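Local coordinates for protein chitin deacetylase (Bombyx mori, PDB 5ZNT) that removes the N-acetyl groups of N-acetyl-D-glucosamine residues in chitin, using zinc, to yield chitosan and acetate, at residues K122-N136 with L361-T374. Numbering follows the deposited sequence.
Sequences KEMAGMRVIIEKFSN and LRCPVNYPWLNDPT. With NAG (2-acetamido-2-deoxy-beta-D-glucopyranose), chain D.
K122 reaches N371 from helix 117-134, in the polysaccharide deacetylase domain of this carbohydrate esterase 4 enzyme, against which the irregular C-terminal segment 361-374 is laid. With its chain bent at chi3 (119°), K122 gives NZ to N371 OD1 at 2.8 Å, in the carbonyl plane. A water donates to both K122 O and L370 O, bridging helix and type I turn W369-D372. L370 CD2 rests between K122 CB and the carboxylate of E123, 3.7 Å from E123 CD; E123 OE2 is itself bonded to T104, beside zinc ligand H105. At G126, which has no side chain, P373 CB settles 3.7 Å from G126 O. V129 uses a single methyl, CG1, to touch both the P373 ring and T374 CG2. I130 crosses P373 at about a right angle, bringing CG1 to P373 O while CD1 extends to P368 CB. K133 has its CG anti to the backbone N (chi1 177°) and an extended chain beyond, which carries NZ to T374 O at 2.8 Å; the donor is tilted 23° from the carbonyl plane, and D376 supplies a salt bridge to the same amine. A methionine in place of K133 would probably leave T374 O without this donor and D376 without its positive mate. L361 packs on the last turn of the helix, CD2 lying 3.7 Å from K133 CG, which in turn sits over one face of the F134 ring. Both prolines approach F134 obliquely from the side of the ring away from K133 CG, CE2 3.6 Å from P368 CG and CZ close to P364 CG, while T374 O meets the ring edge near its plane. Beyond this, N136 ends the helix in a Schellman motif with positive phi, and its ND2 is bonded covalently to C1 of the N-linked NAG.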
ATOM      1  N   LYS A 122      10.047  -2.119  16.479  1.00 20.55           N
ATOM      2  CA  LYS A 122      10.472  -3.512  16.318  1.00 26.19           C
ATOM      3  C   LYS A 122       9.669  -4.207  15.232  1.00 19.15           C
ATOM      4  O   LYS A 122      10.225  -4.975  14.444  1.00 20.58           O
ATOM      5  CB  LYS A 122      10.350  -4.272  17.635  1.00 24.94           C
ATOM      6  CG  LYS A 122      11.392  -3.828  18.675  1.00 28.46           C
ATOM      7  CD  LYS A 122      11.100  -4.464  20.029  1.00 39.34           C
ATOM      8  CE  LYS A 122      12.237  -5.344  20.485  1.00 46.70           C
ATOM      9  NZ  LYS A 122      11.849  -6.125  21.692  1.00 41.62           N
ATOM     10  N   GLU A 123       8.363  -3.939  15.169  1.00 17.70           N
ATOM     11  CA  GLU A 123       7.510  -4.561  14.158  1.00 20.47           C
ATOM     12  C   GLU A 123       7.819  -4.028  12.764  1.00 21.41           C
ATOM     13  O   GLU A 123       7.943  -4.802  11.819  1.00 18.25           O
ATOM     14  CB  GLU A 123       6.032  -4.331  14.487  1.00 20.14           C
ATOM     15  CG  GLU A 123       5.512  -5.165  15.677  1.00 19.96           C
ATOM     16  CD  GLU A 123       5.248  -6.614  15.278  1.00 20.68           C
ATOM     17  OE1 GLU A 123       5.578  -6.990  14.138  1.00 19.54           O
ATOM     18  OE2 GLU A 123       4.694  -7.377  16.087  1.00 21.13           O
ATOM     19  N   MET A 124       7.924  -2.702  12.610  1.00 18.82           N
ATOM     20  CA  MET A 124       7.955  -2.124  11.265  1.00 17.75           C
ATOM     21  C   MET A 124       9.380  -1.870  10.787  1.00 19.07           C
ATOM     22  O   MET A 124       9.739  -2.257   9.669  1.00 15.91           O
ATOM     23  CB  MET A 124       7.118  -0.828  11.229  1.00 17.55           C
ATOM     24  CG  MET A 124       5.614  -1.091  11.537  1.00 14.81           C
ATOM     25  SD  MET A 124       4.950  -2.367  10.442  1.00 19.12           S
ATOM     26  CE  MET A 124       3.235  -2.287  10.944  1.00 19.79           C
ATOM     27  N   ALA A 125      10.207  -1.210  11.606  1.00 20.68           N
ATOM     28  CA  ALA A 125      11.606  -1.054  11.216  1.00 17.76           C
ATOM     29  C   ALA A 125      12.308  -2.407  11.170  1.00 21.27           C
ATOM     30  O   ALA A 125      13.181  -2.621  10.324  1.00 19.81           O
ATOM     31  CB  ALA A 125      12.337  -0.106  12.169  1.00 24.00           C
ATOM     32  N   GLY A 126      11.941  -3.323  12.068  1.00 21.18           N
ATOM     33  CA  GLY A 126      12.474  -4.674  11.994  1.00 18.16           C
ATOM     34  C   GLY A 126      12.125  -5.365  10.692  1.00 19.36           C
ATOM     35  O   GLY A 126      12.976  -5.986  10.057  1.00 17.58           O
ATOM     36  N   MET A 127      10.859  -5.256  10.265  1.00 16.70           N
ATOM     37  CA  MET A 127      10.471  -5.885   9.007  1.00 17.09           C
ATOM     38  C   MET A 127      11.224  -5.261   7.840  1.00 16.42           C
ATOM     39  O   MET A 127      11.615  -5.970   6.901  1.00 15.91           O
ATOM     40  CB  MET A 127       8.957  -5.769   8.782  1.00 16.60           C
ATOM     41  CG  MET A 127       8.467  -6.422   7.483  1.00 19.21           C
ATOM     42  SD  MET A 127       8.985  -8.178   7.324  1.00 18.68           S
ATOM     43  CE  MET A 127       8.396  -8.600   5.680  1.00 15.16           C
ATOM     44  N   ARG A 128      11.446  -3.942   7.877  1.00 15.61           N
ATOM     45  CA  ARG A 128      12.282  -3.320   6.844  1.00 14.21           C
ATOM     46  C   ARG A 128      13.686  -3.928   6.819  1.00 16.25           C
ATOM     47  O   ARG A 128      14.260  -4.153   5.742  1.00 17.15           O
ATOM     48  CB  ARG A 128      12.359  -1.801   7.053  1.00 18.54           C
ATOM     49  CG  ARG A 128      13.256  -1.074   5.999  1.00 20.15           C
ATOM     50  CD  ARG A 128      13.209   0.470   6.173  1.00 19.14           C
ATOM     51  NE  ARG A 128      13.654   0.854   7.505  1.00 20.95           N
ATOM     52  CZ  ARG A 128      13.503   2.071   8.016  1.00 27.72           C
ATOM     53  NH1 ARG A 128      12.920   3.020   7.298  1.00 22.66           N
ATOM     54  NH2 ARG A 128      13.933   2.337   9.242  1.00 21.14           N
ATOM     55  N   VAL A 129      14.263  -4.192   7.990  1.00 17.30           N
ATOM     56  CA  VAL A 129      15.593  -4.814   8.033  1.00 16.71           C
ATOM     57  C   VAL A 129      15.564  -6.200   7.387  1.00 16.83           C
ATOM     58  O   VAL A 129      16.453  -6.559   6.601  1.00 17.55           O
ATOM     59  CB  VAL A 129      16.090  -4.886   9.489  1.00 15.95           C
ATOM     60  CG1 VAL A 129      17.220  -5.931   9.650  1.00 18.30           C
ATOM     61  CG2 VAL A 129      16.537  -3.502   9.983  1.00 22.87           C
ATOM     62  N   ILE A 130      14.549  -7.003   7.715  1.00 13.99           N
ATOM     63  CA  ILE A 130      14.435  -8.341   7.135  1.00 15.71           C
ATOM     64  C   ILE A 130      14.387  -8.267   5.618  1.00 18.77           C
ATOM     65  O   ILE A 130      15.117  -8.984   4.911  1.00 17.70           O
ATOM     66  CB  ILE A 130      13.194  -9.062   7.699  1.00 15.83           C
ATOM     67  CG1 ILE A 130      13.315  -9.208   9.220  1.00 16.30           C
ATOM     68  CG2 ILE A 130      13.018 -10.443   7.030  1.00 17.04           C
ATOM     69  CD1 ILE A 130      12.076  -9.863   9.869  1.00 17.17           C
ATOM     70  N   ILE A 131      13.522  -7.400   5.087  1.00 16.08           N
ATOM     71  CA  ILE A 131      13.376  -7.290   3.635  1.00 12.91           C
ATOM     72  C   ILE A 131      14.680  -6.851   2.993  1.00 16.64           C
ATOM     73  O   ILE A 131      15.136  -7.451   2.008  1.00 17.86           O
ATOM     74  CB  ILE A 131      12.257  -6.307   3.271  1.00 15.88           C
ATOM     75  CG1 ILE A 131      10.889  -6.858   3.718  1.00 16.35           C
ATOM     76  CG2 ILE A 131      12.266  -6.044   1.762  1.00 11.77           C
ATOM     77  CD1 ILE A 131       9.777  -5.797   3.625  1.00 15.12           C
ATOM     78  N   GLU A 132      15.268  -5.762   3.509  1.00 17.38           N
ATOM     79  CA  GLU A 132      16.482  -5.210   2.909  1.00 21.02           C
ATOM     80  C   GLU A 132      17.593  -6.247   2.893  1.00 22.26           C
ATOM     81  O   GLU A 132      18.317  -6.381   1.889  1.00 20.49           O
ATOM     82  CB  GLU A 132      16.918  -3.948   3.658  1.00 16.92           C
ATOM     83  CG  GLU A 132      15.965  -2.746   3.417  1.00 20.55           C
ATOM     84  CD  GLU A 132      16.375  -1.470   4.180  1.00 25.07           C
ATOM     85  OE1 GLU A 132      17.264  -1.529   5.039  1.00 30.98           O
ATOM     86  OE2 GLU A 132      15.796  -0.396   3.929  1.00 26.40           O
ATOM     87  N   LYS A 133      17.709  -7.033   3.973  1.00 17.00           N
ATOM     88  CA  LYS A 133      18.717  -8.088   3.991  1.00 17.17           C
ATOM     89  C   LYS A 133      18.352  -9.243   3.063  1.00 19.78           C
ATOM     90  O   LYS A 133      19.098  -9.550   2.125  1.00 19.96           O
ATOM     91  CB  LYS A 133      18.943  -8.620   5.406  1.00 15.47           C
ATOM     92  CG  LYS A 133      19.948  -9.789   5.417  1.00 16.93           C
ATOM     93  CD  LYS A 133      20.390 -10.149   6.842  1.00 17.02           C
ATOM     94  CE  LYS A 133      21.284 -11.428   6.804  1.00 21.62           C
ATOM     95  NZ  LYS A 133      21.746 -11.768   8.196  1.00 22.20           N
ATOM     96  N   PHE A 134      17.236  -9.930   3.325  1.00 15.27           N
ATOM     97  CA  PHE A 134      17.004 -11.193   2.627  1.00 15.86           C
ATOM     98  C   PHE A 134      16.483 -11.035   1.214  1.00 17.41           C
ATOM     99  O   PHE A 134      16.543 -12.007   0.452  1.00 18.48           O
ATOM    100  CB  PHE A 134      16.097 -12.089   3.462  1.00 14.56           C
ATOM    101  CG  PHE A 134      16.776 -12.514   4.714  1.00 16.94           C
ATOM    102  CD1 PHE A 134      17.785 -13.483   4.665  1.00 17.38           C
ATOM    103  CD2 PHE A 134      16.516 -11.855   5.913  1.00 15.54           C
ATOM    104  CE1 PHE A 134      18.475 -13.859   5.812  1.00 19.33           C
ATOM    105  CE2 PHE A 134      17.207 -12.214   7.076  1.00 17.58           C
ATOM    106  CZ  PHE A 134      18.184 -13.225   7.024  1.00 18.08           C
ATOM    107  N   SER A 135      16.010  -9.850   0.831  1.00 17.48           N
ATOM    108  CA  SER A 135      15.720  -9.559  -0.572  1.00 14.39           C
ATOM    109  C   SER A 135      16.809  -8.699  -1.209  1.00 19.65           C
ATOM    110  O   SER A 135      16.664  -8.298  -2.370  1.00 19.30           O
ATOM    111  CB  SER A 135      14.362  -8.852  -0.704  1.00 17.72           C
ATOM    112  OG  SER A 135      13.316  -9.749  -0.339  1.00 17.45           O
ATOM    113  N   ASN A 136      17.860  -8.365  -0.460  1.00 19.38           N
ATOM    114  CA  ASN A 136      19.001  -7.602  -0.972  1.00 20.98           C
ATOM    115  C   ASN A 136      18.541  -6.326  -1.683  1.00 24.15           C
ATOM    116  O   ASN A 136      18.843  -6.063  -2.847  1.00 24.35           O
ATOM    117  CB  ASN A 136      19.863  -8.469  -1.890  1.00 25.39           C
ATOM    118  CG  ASN A 136      21.198  -7.806  -2.221  1.00 28.28           C
ATOM    119  OD1 ASN A 136      21.646  -6.904  -1.513  1.00 26.42           O
ATOM    120  ND2 ASN A 136      21.830  -8.246  -3.293  1.00 35.62           N
ATOM    121  N   LEU A 361      20.376 -15.186  -0.526  1.00 24.00           N
ATOM    122  CA  LEU A 361      21.473 -15.156   0.426  1.00 27.69           C
ATOM    123  C   LEU A 361      21.691 -16.542   1.027  1.00 26.91           C
ATOM    124  O   LEU A 361      20.803 -17.398   1.004  1.00 22.36           O
ATOM    125  CB  LEU A 361      21.183 -14.164   1.554  1.00 25.43           C
ATOM    126  CG  LEU A 361      21.552 -12.697   1.415  1.00 27.25           C
ATOM    127  CD1 LEU A 361      20.711 -12.035   0.329  1.00 27.03           C
ATOM    128  CD2 LEU A 361      21.334 -12.039   2.785  1.00 22.98           C
ATOM    129  N   ARG A 362      22.894 -16.756   1.579  1.00 25.64           N
ATOM    130  CA  ARG A 362      23.110 -17.930   2.418  1.00 25.39           C
ATOM    131  C   ARG A 362      22.175 -17.882   3.621  1.00 22.94           C
ATOM    132  O   ARG A 362      21.782 -16.810   4.087  1.00 23.16           O
ATOM    133  CB  ARG A 362      24.562 -18.004   2.910  1.00 30.90           C
ATOM    134  CG  ARG A 362      24.959 -16.733   3.620  1.00 42.04           C
ATOM    135  CD  ARG A 362      25.905 -16.880   4.831  1.00 47.65           C
ATOM    136  NE  ARG A 362      26.245 -15.531   5.307  1.00 49.25           N
ATOM    137  CZ  ARG A 362      26.169 -15.117   6.569  1.00 49.29           C
ATOM    138  NH1 ARG A 362      25.801 -15.947   7.541  1.00 49.98           N
ATOM    139  NH2 ARG A 362      26.480 -13.862   6.861  1.00 53.78           N
ATOM    140  N   CYS A 363      21.826 -19.058   4.136  1.00 19.55           N
ATOM    141  CA  CYS A 363      20.872 -19.121   5.228  1.00 22.52           C
ATOM    142  C   CYS A 363      21.467 -18.475   6.479  1.00 26.20           C
ATOM    143  O   CYS A 363      22.651 -18.652   6.758  1.00 25.10           O
ATOM    144  CB  CYS A 363      20.498 -20.572   5.514  1.00 21.95           C
ATOM    145  SG  CYS A 363      19.674 -21.310   4.094  1.00 26.86           S
ATOM    146  N   PRO A 364      20.676 -17.732   7.244  1.00 22.41           N
ATOM    147  CA  PRO A 364      21.150 -17.212   8.531  1.00 19.97           C
ATOM    148  C   PRO A 364      21.124 -18.331   9.566  1.00 19.17           C
ATOM    149  O   PRO A 364      20.558 -19.397   9.327  1.00 22.39           O
ATOM    150  CB  PRO A 364      20.121 -16.120   8.849  1.00 18.22           C
ATOM    151  CG  PRO A 364      18.806 -16.742   8.299  1.00 18.58           C
ATOM    152  CD  PRO A 364      19.238 -17.470   7.020  1.00 17.68           C
ATOM    153  N   VAL A 365      21.708 -18.080  10.748  1.00 16.48           N
ATOM    154  CA  VAL A 365      21.763 -19.153  11.750  1.00 17.07           C
ATOM    155  C   VAL A 365      20.466 -19.309  12.537  1.00 25.12           C
ATOM    156  O   VAL A 365      20.245 -20.365  13.146  1.00 24.46           O
ATOM    157  CB  VAL A 365      22.933 -18.979  12.746  1.00 26.43           C
ATOM    158  CG1 VAL A 365      24.285 -18.893  11.993  1.00 24.85           C
ATOM    159  CG2 VAL A 365      22.749 -17.801  13.645  1.00 21.54           C
ATOM    160  N   ASN A 366      19.602 -18.295  12.525  1.00 20.61           N
ATOM    161  CA  ASN A 366      18.413 -18.179  13.361  1.00 22.33           C
ATOM    162  C   ASN A 366      17.254 -17.710  12.479  1.00 21.23           C
ATOM    163  O   ASN A 366      17.470 -16.963  11.523  1.00 18.37           O
ATOM    164  CB  ASN A 366      18.743 -17.146  14.485  1.00 23.20           C
ATOM    165  CG  ASN A 366      17.699 -17.047  15.549  1.00 33.80           C
ATOM    166  OD1 ASN A 366      17.177 -18.049  16.030  1.00 39.31           O
ATOM    167  ND2 ASN A 366      17.370 -15.813  15.932  1.00 30.42           N
ATOM    168  N   TYR A 367      16.025 -18.111  12.793  1.00 20.65           N
ATOM    169  CA  TYR A 367      14.866 -17.552  12.084  1.00 18.61           C
ATOM    170  C   TYR A 367      14.636 -16.086  12.482  1.00 15.52           C
ATOM    171  O   TYR A 367      14.422 -15.806  13.669  1.00 19.21           O
ATOM    172  CB  TYR A 367      13.617 -18.368  12.388  1.00 19.69           C
ATOM    173  CG  TYR A 367      12.407 -17.850  11.677  1.00 20.58           C
ATOM    174  CD1 TYR A 367      12.365 -17.806  10.286  1.00 19.19           C
ATOM    175  CD2 TYR A 367      11.307 -17.422  12.387  1.00 24.25           C
ATOM    176  CE1 TYR A 367      11.253 -17.333   9.621  1.00 22.50           C
ATOM    177  CE2 TYR A 367      10.176 -16.963  11.730  1.00 22.87           C
ATOM    178  CZ  TYR A 367      10.167 -16.913  10.363  1.00 22.15           C
ATOM    179  OH  TYR A 367       9.050 -16.429   9.733  1.00 23.71           O
ATOM    180  N   PRO A 368      14.690 -15.127  11.556  1.00 18.94           N
ATOM    181  CA  PRO A 368      14.489 -13.714  11.935  1.00 16.80           C
ATOM    182  C   PRO A 368      13.153 -13.502  12.630  1.00 17.28           C
ATOM    183  O   PRO A 368      12.139 -14.089  12.241  1.00 16.91           O
ATOM    184  CB  PRO A 368      14.535 -12.970  10.595  1.00 18.23           C
ATOM    185  CG  PRO A 368      15.375 -13.900   9.695  1.00 17.68           C
ATOM    186  CD  PRO A 368      14.993 -15.297  10.125  1.00 15.39           C
ATOM    187  N   TRP A 369      13.162 -12.667  13.668  1.00 15.04           N
ATOM    188  CA  TRP A 369      11.936 -12.270  14.355  1.00 16.09           C
ATOM    189  C   TRP A 369      12.186 -10.942  15.063  1.00 16.09           C
ATOM    190  O   TRP A 369      13.204 -10.274  14.834  1.00 16.12           O
ATOM    191  CB  TRP A 369      11.460 -13.377  15.318  1.00 16.73           C
ATOM    192  CG  TRP A 369       9.931 -13.362  15.628  1.00 17.80           C
ATOM    193  CD1 TRP A 369       9.324 -12.991  16.811  1.00 19.05           C
ATOM    194  CD2 TRP A 369       8.868 -13.740  14.737  1.00 16.86           C
ATOM    195  NE1 TRP A 369       7.946 -13.122  16.703  1.00 17.44           N
ATOM    196  CE2 TRP A 369       7.643 -13.595  15.454  1.00 17.26           C
ATOM    197  CE3 TRP A 369       8.829 -14.191  13.410  1.00 17.03           C
ATOM    198  CZ2 TRP A 369       6.400 -13.856  14.875  1.00 18.37           C
ATOM    199  CZ3 TRP A 369       7.585 -14.476  12.831  1.00 17.03           C
ATOM    200  CH2 TRP A 369       6.383 -14.308  13.573  1.00 16.57           C
ATOM    201  N   LEU A 370      11.249 -10.555  15.932  1.00 16.27           N
ATOM    202  CA  LEU A 370      11.260  -9.225  16.559  1.00 17.93           C
ATOM    203  C   LEU A 370      12.606  -8.880  17.189  1.00 20.76           C
ATOM    204  O   LEU A 370      13.118  -7.768  17.015  1.00 18.16           O
ATOM    205  CB  LEU A 370      10.184  -9.153  17.649  1.00 18.74           C
ATOM    206  CG  LEU A 370       8.727  -8.935  17.259  1.00 22.15           C
ATOM    207  CD1 LEU A 370       7.867  -9.069  18.530  1.00 22.80           C
ATOM    208  CD2 LEU A 370       8.577  -7.560  16.633  1.00 20.47           C
ATOM    209  N   ASN A 371      13.155  -9.778  17.996  1.00 18.59           N
ATOM    210  CA  ASN A 371      14.384  -9.449  18.715  1.00 15.15           C
ATOM    211  C   ASN A 371      15.646  -9.757  17.912  1.00 23.46           C
ATOM    212  O   ASN A 371      16.741  -9.459  18.380  1.00 23.56           O
ATOM    213  CB  ASN A 371      14.446 -10.191  20.046  1.00 19.65           C
ATOM    214  CG  ASN A 371      13.392  -9.704  21.034  1.00 26.62           C
ATOM    215  OD1 ASN A 371      12.917  -8.572  20.935  1.00 27.38           O
ATOM    216  ND2 ASN A 371      13.030 -10.549  21.986  1.00 26.77           N
ATOM    217  N   ASP A 372      15.525 -10.349  16.728  1.00 16.14           N
ATOM    218  CA  ASP A 372      16.686 -10.680  15.901  1.00 14.86           C
ATOM    219  C   ASP A 372      16.264 -10.639  14.437  1.00 15.14           C
ATOM    220  O   ASP A 372      16.139 -11.673  13.769  1.00 17.77           O
ATOM    221  CB  ASP A 372      17.248 -12.048  16.287  1.00 14.04           C
ATOM    222  CG  ASP A 372      18.536 -12.374  15.575  1.00 21.46           C
ATOM    223  OD1 ASP A 372      19.115 -11.474  14.920  1.00 19.41           O
ATOM    224  OD2 ASP A 372      18.948 -13.539  15.632  1.00 21.14           O
ATOM    225  N   PRO A 373      16.041  -9.443  13.896  1.00 18.79           N
ATOM    226  CA  PRO A 373      15.550  -9.366  12.512  1.00 18.15           C
ATOM    227  C   PRO A 373      16.586  -9.776  11.470  1.00 19.27           C
ATOM    228  O   PRO A 373      16.195 -10.114  10.343  1.00 17.40           O
ATOM    229  CB  PRO A 373      15.127  -7.887  12.363  1.00 19.17           C
ATOM    230  CG  PRO A 373      15.880  -7.147  13.434  1.00 18.92           C
ATOM    231  CD  PRO A 373      16.032  -8.135  14.582  1.00 16.72           C
ATOM    232  N   THR A 374      17.893  -9.759  11.792  1.00 16.36           N
ATOM    233  CA  THR A 374      18.872 -10.249  10.819  1.00 18.99           C
ATOM    234  C   THR A 374      19.013 -11.759  10.854  1.00 18.52           C
ATOM    235  O   THR A 374      19.594 -12.336   9.916  1.00 18.92           O
ATOM    236  CB  THR A 374      20.257  -9.632  11.045  1.00 18.27           C
ATOM    237  OG1 THR A 374      20.758 -10.042  12.316  1.00 18.27           O
ATOM    238  CG2 THR A 374      20.195  -8.111  11.005  1.00 16.60           C
TER
HETATM  239  C1  NAG D 604      23.102  -7.691  -3.700  1.00 44.77           C
HETATM  240  C2  NAG D 604      24.206  -8.755  -3.488  1.00 52.51           C
HETATM  241  C3  NAG D 604      25.500  -8.379  -4.226  1.00 53.45           C
HETATM  242  C4  NAG D 604      25.223  -7.999  -5.672  1.00 50.49           C
HETATM  243  C5  NAG D 604      24.193  -6.882  -5.686  1.00 61.15           C
HETATM  244  C6  NAG D 604      23.822  -6.430  -7.078  1.00 54.94           C
HETATM  245  C7  NAG D 604      24.394 -10.092  -1.429  1.00 49.61           C
HETATM  246  C8  NAG D 604      24.704 -10.063   0.042  1.00 43.82           C
HETATM  247  N2  NAG D 604      24.472  -8.919  -2.066  1.00 50.73           N
HETATM  248  O3  NAG D 604      26.403  -9.479  -4.184  1.00 63.70           O
HETATM  249  O4  NAG D 604      26.421  -7.568  -6.310  1.00 65.17           O
HETATM  250  O5  NAG D 604      22.992  -7.370  -5.076  1.00 49.28           O
HETATM  251  O6  NAG D 604      23.591  -7.540  -7.936  1.00 63.91           O
HETATM  252  O7  NAG D 604      24.083 -11.129  -2.011  1.00 53.44           O
HETATM  253  O   HOH W   1      12.768  -5.881  15.102  1.00 18.20           O